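Local coordinates for aspartate aminotransferase (Thermotoga maritima, PDB 1O4S), which catalyses the reversible, pyridoxal phosphate-dependent transfer of the amino group of L-aspartate to 2-oxoglutarate, giving oxaloacetate and L-glutamate, at residues Y328-V333 / P361-L366. Residues are numbered along the deposited sequence; the frame is centred on the assembly and turned at random.
Sequences YLFFKV and PGFVRL. With SO4 (sulfate ion), chain K.
Gly362 O is gripped from opposite faces of its carbonyl plane by Val333 N, 3.1 Å away, and by Lys332 NZ, 3.2 Å away. The lysine reaches it because its chain bends at chi2 (97°) and again at chi4, and its CD lies over one face of the Phe363 ring, a CH-pi contact made by the aliphatic stem. Gly362 has a positive phi, which glycine adopts readily, and its lack of a side chain lets Lys332 NZ come close; it leads into strand 363-367. The two strands run antiparallel: Phe331 and Val364 form one hydrogen-bonded pair, Leu329 and Leu366 the next, with Leu366 N meeting Leu329 O almost straight (2.9 Å, 178°).

Side chains alternate between the two faces of the sheet. On one, Phe363 CB sits over the Phe330 ring, 3.7 Å from its centroid; the ring planes are almost parallel yet displaced past one another, leaving CB on ring as the close touch. Arg365 CB lies at the edge of Phe330. On the other, Val364 CG1 covers a face of the Phe331 ring and Leu366 CB approaches its edge.

Arg365, probably the L-aspartate-binding arginine of this family, extends alongside Tyr328. Tyr328 CE1 lies 3.5 Å above the Arg365 guanidinium plane, the flat groups 22° apart; the ring probably helps, with sulfate and Asn185, to hold the guanidinium flat. Arg365 NH1 and NH2 fork onto two oxygens of a sulfate, Arg365 NH1 to sulfate O1 at 2.9 Å; this ion, probably from the crystallisation liquor, stands where a substrate carboxylate probably binds. Asn185 also bonds NH1 and the sulfate, while Tyr328 OH bonds Tyr216 OH.

Strand 350-354 flanks strand 363-367 on the side away from 328-332; helix 296-315 packs on Leu329, and helix 337-348 on Val333 and Val364.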
loop_
_atom_site.group_PDB
_atom_site.type_symbol
_atom_site.label_atom_id
_atom_site.label_comp_id
_atom_site.label_asym_id
_atom_site.label_seq_id
_atom_site.Cartn_x
_atom_site.Cartn_y
_atom_site.Cartn_z
ATOM N N TYR B 328 -8.624 21.548 -12.065
ATOM C CA TYR B 328 -7.555 21.894 -13.003
ATOM C C TYR B 328 -8.057 22.656 -14.242
ATOM O O TYR B 328 -9.215 22.524 -14.700
ATOM C CB TYR B 328 -6.826 20.640 -13.462
ATOM C CG TYR B 328 -6.547 19.709 -12.334
ATOM C CD1 TYR B 328 -5.569 20.015 -11.403
ATOM C CD2 TYR B 328 -7.319 18.566 -12.142
ATOM C CE1 TYR B 328 -5.332 19.193 -10.339
ATOM C CE2 TYR B 328 -7.083 17.726 -11.083
ATOM C CZ TYR B 328 -6.079 18.052 -10.167
ATOM O OH TYR B 328 -5.771 17.225 -9.099
ATOM N N LEU B 329 -7.154 23.473 -14.760
ATOM C CA LEU B 329 -7.353 24.160 -16.003
ATOM C C LEU B 329 -6.072 23.934 -16.828
ATOM O O LEU B 329 -4.960 24.237 -16.374
ATOM C CB LEU B 329 -7.647 25.643 -15.745
ATOM C CG LEU B 329 -8.223 26.350 -16.969
ATOM C CD1 LEU B 329 -9.272 27.387 -16.591
ATOM C CD2 LEU B 329 -7.117 26.982 -17.783
ATOM N N PHE B 330 -6.237 23.378 -18.029
ATOM C CA PHE B 330 -5.106 23.001 -18.871
ATOM C C PHE B 330 -5.019 23.973 -20.066
ATOM O O PHE B 330 -5.723 23.809 -21.063
ATOM C CB PHE B 330 -5.310 21.554 -19.325
ATOM C CG PHE B 330 -4.037 20.824 -19.697
ATOM C CD1 PHE B 330 -3.916 20.215 -20.930
ATOM C CD2 PHE B 330 -2.991 20.705 -18.789
ATOM C CE1 PHE B 330 -2.764 19.537 -21.263
ATOM C CE2 PHE B 330 -1.854 20.030 -19.104
ATOM C CZ PHE B 330 -1.728 19.440 -20.340
ATOM N N PHE B 331 -4.175 24.987 -19.971
ATOM C CA PHE B 331 -4.163 26.005 -21.029
ATOM C C PHE B 331 -2.951 25.945 -21.944
ATOM O O PHE B 331 -1.972 25.288 -21.638
ATOM C CB PHE B 331 -4.439 27.419 -20.488
ATOM C CG PHE B 331 -3.356 28.009 -19.593
ATOM C CD1 PHE B 331 -3.428 27.879 -18.204
ATOM C CD2 PHE B 331 -2.342 28.793 -20.128
ATOM C CE1 PHE B 331 -2.472 28.490 -17.366
ATOM C CE2 PHE B 331 -1.371 29.395 -19.305
ATOM C CZ PHE B 331 -1.442 29.251 -17.919
ATOM N N LYS B 332 -3.070 26.619 -23.085
ATOM C CA LYS B 332 -2.089 26.559 -24.164
ATOM C C LYS B 332 -1.050 27.664 -23.976
ATOM O O LYS B 332 -1.387 28.826 -23.710
ATOM C CB LYS B 332 -2.813 26.705 -25.501
ATOM C CG LYS B 332 -1.974 26.434 -26.757
ATOM C CD LYS B 332 -2.138 25.014 -27.319
ATOM C CE LYS B 332 -1.178 24.778 -28.504
ATOM N NZ LYS B 332 0.189 24.328 -28.055
ATOM N N VAL B 333 0.214 27.279 -24.064
ATOM C CA VAL B 333 1.327 28.212 -23.973
ATOM C C VAL B 333 2.125 28.205 -25.286
ATOM O O VAL B 333 2.121 27.215 -26.020
ATOM C CB VAL B 333 2.250 27.888 -22.746
ATOM C CG1 VAL B 333 1.499 28.099 -21.437
ATOM C CG2 VAL B 333 2.831 26.470 -22.817
ATOM N N PRO B 361 2.638 18.224 -24.531
ATOM C CA PRO B 361 3.473 19.429 -24.594
ATOM C C PRO B 361 2.749 20.659 -25.162
ATOM O O PRO B 361 1.759 20.544 -25.872
ATOM C CB PRO B 361 4.631 19.009 -25.512
ATOM C CG PRO B 361 4.648 17.477 -25.422
ATOM C CD PRO B 361 3.204 17.113 -25.324
ATOM N N GLY B 362 3.252 21.840 -24.833
ATOM C CA GLY B 362 2.648 23.079 -25.267
ATOM C C GLY B 362 1.434 23.495 -24.460
ATOM O O GLY B 362 0.671 24.360 -24.885
ATOM N N PHE B 363 1.259 22.874 -23.299
ATOM C CA PHE B 363 0.170 23.184 -22.380
ATOM C C PHE B 363 0.744 23.280 -20.984
ATOM O O PHE B 363 1.846 22.810 -20.708
ATOM C CB PHE B 363 -0.897 22.090 -22.407
ATOM C CG PHE B 363 -1.790 22.128 -23.621
ATOM C CD1 PHE B 363 -1.434 21.446 -24.795
ATOM C CD2 PHE B 363 -2.996 22.821 -23.586
ATOM C CE1 PHE B 363 -2.268 21.463 -25.922
ATOM C CE2 PHE B 363 -3.841 22.851 -24.701
ATOM C CZ PHE B 363 -3.478 22.181 -25.881
ATOM N N VAL B 364 -0.017 23.888 -20.097
ATOM C CA VAL B 364 0.354 23.992 -18.673
ATOM C C VAL B 364 -0.919 23.707 -17.828
ATOM O O VAL B 364 -2.031 23.981 -18.285
ATOM C CB VAL B 364 1.050 25.369 -18.487
ATOM C CG1 VAL B 364 0.600 26.103 -17.323
ATOM C CG2 VAL B 364 2.576 25.224 -18.540
ATOM N N ARG B 365 -0.754 23.091 -16.646
ATOM C CA ARG B 365 -1.865 22.809 -15.734
ATOM C C ARG B 365 -1.827 23.742 -14.540
ATOM O O ARG B 365 -0.830 23.812 -13.833
ATOM C CB ARG B 365 -1.839 21.367 -15.218
ATOM C CG ARG B 365 -3.115 20.967 -14.534
ATOM C CD ARG B 365 -3.038 19.679 -13.804
ATOM N NE ARG B 365 -2.327 19.794 -12.540
ATOM C CZ ARG B 365 -2.109 18.763 -11.738
ATOM N NH1 ARG B 365 -2.560 17.563 -12.075
ATOM N NH2 ARG B 365 -1.441 18.938 -10.601
ATOM N N LEU B 366 -2.940 24.447 -14.355
ATOM C CA LEU B 366 -3.179 25.321 -13.227
ATOM C C LEU B 366 -4.236 24.675 -12.291
ATOM O O LEU B 366 -5.294 24.206 -12.706
ATOM C CB LEU B 366 -3.586 26.711 -13.756
ATOM C CG LEU B 366 -3.984 27.802 -12.757
ATOM C CD1 LEU B 366 -3.891 29.161 -13.402
ATOM C CD2 LEU B 366 -5.405 27.572 -12.175
HETATM S S SO4 K . -1.190 15.385 -9.465
HETATM O O1 SO4 K . -2.546 15.554 -10.008
HETATM O O2 SO4 K . -0.378 14.797 -10.537
HETATM O O3 SO4 K . -0.572 16.625 -8.942
HETATM O O4 SO4 K . -1.304 14.494 -8.323
#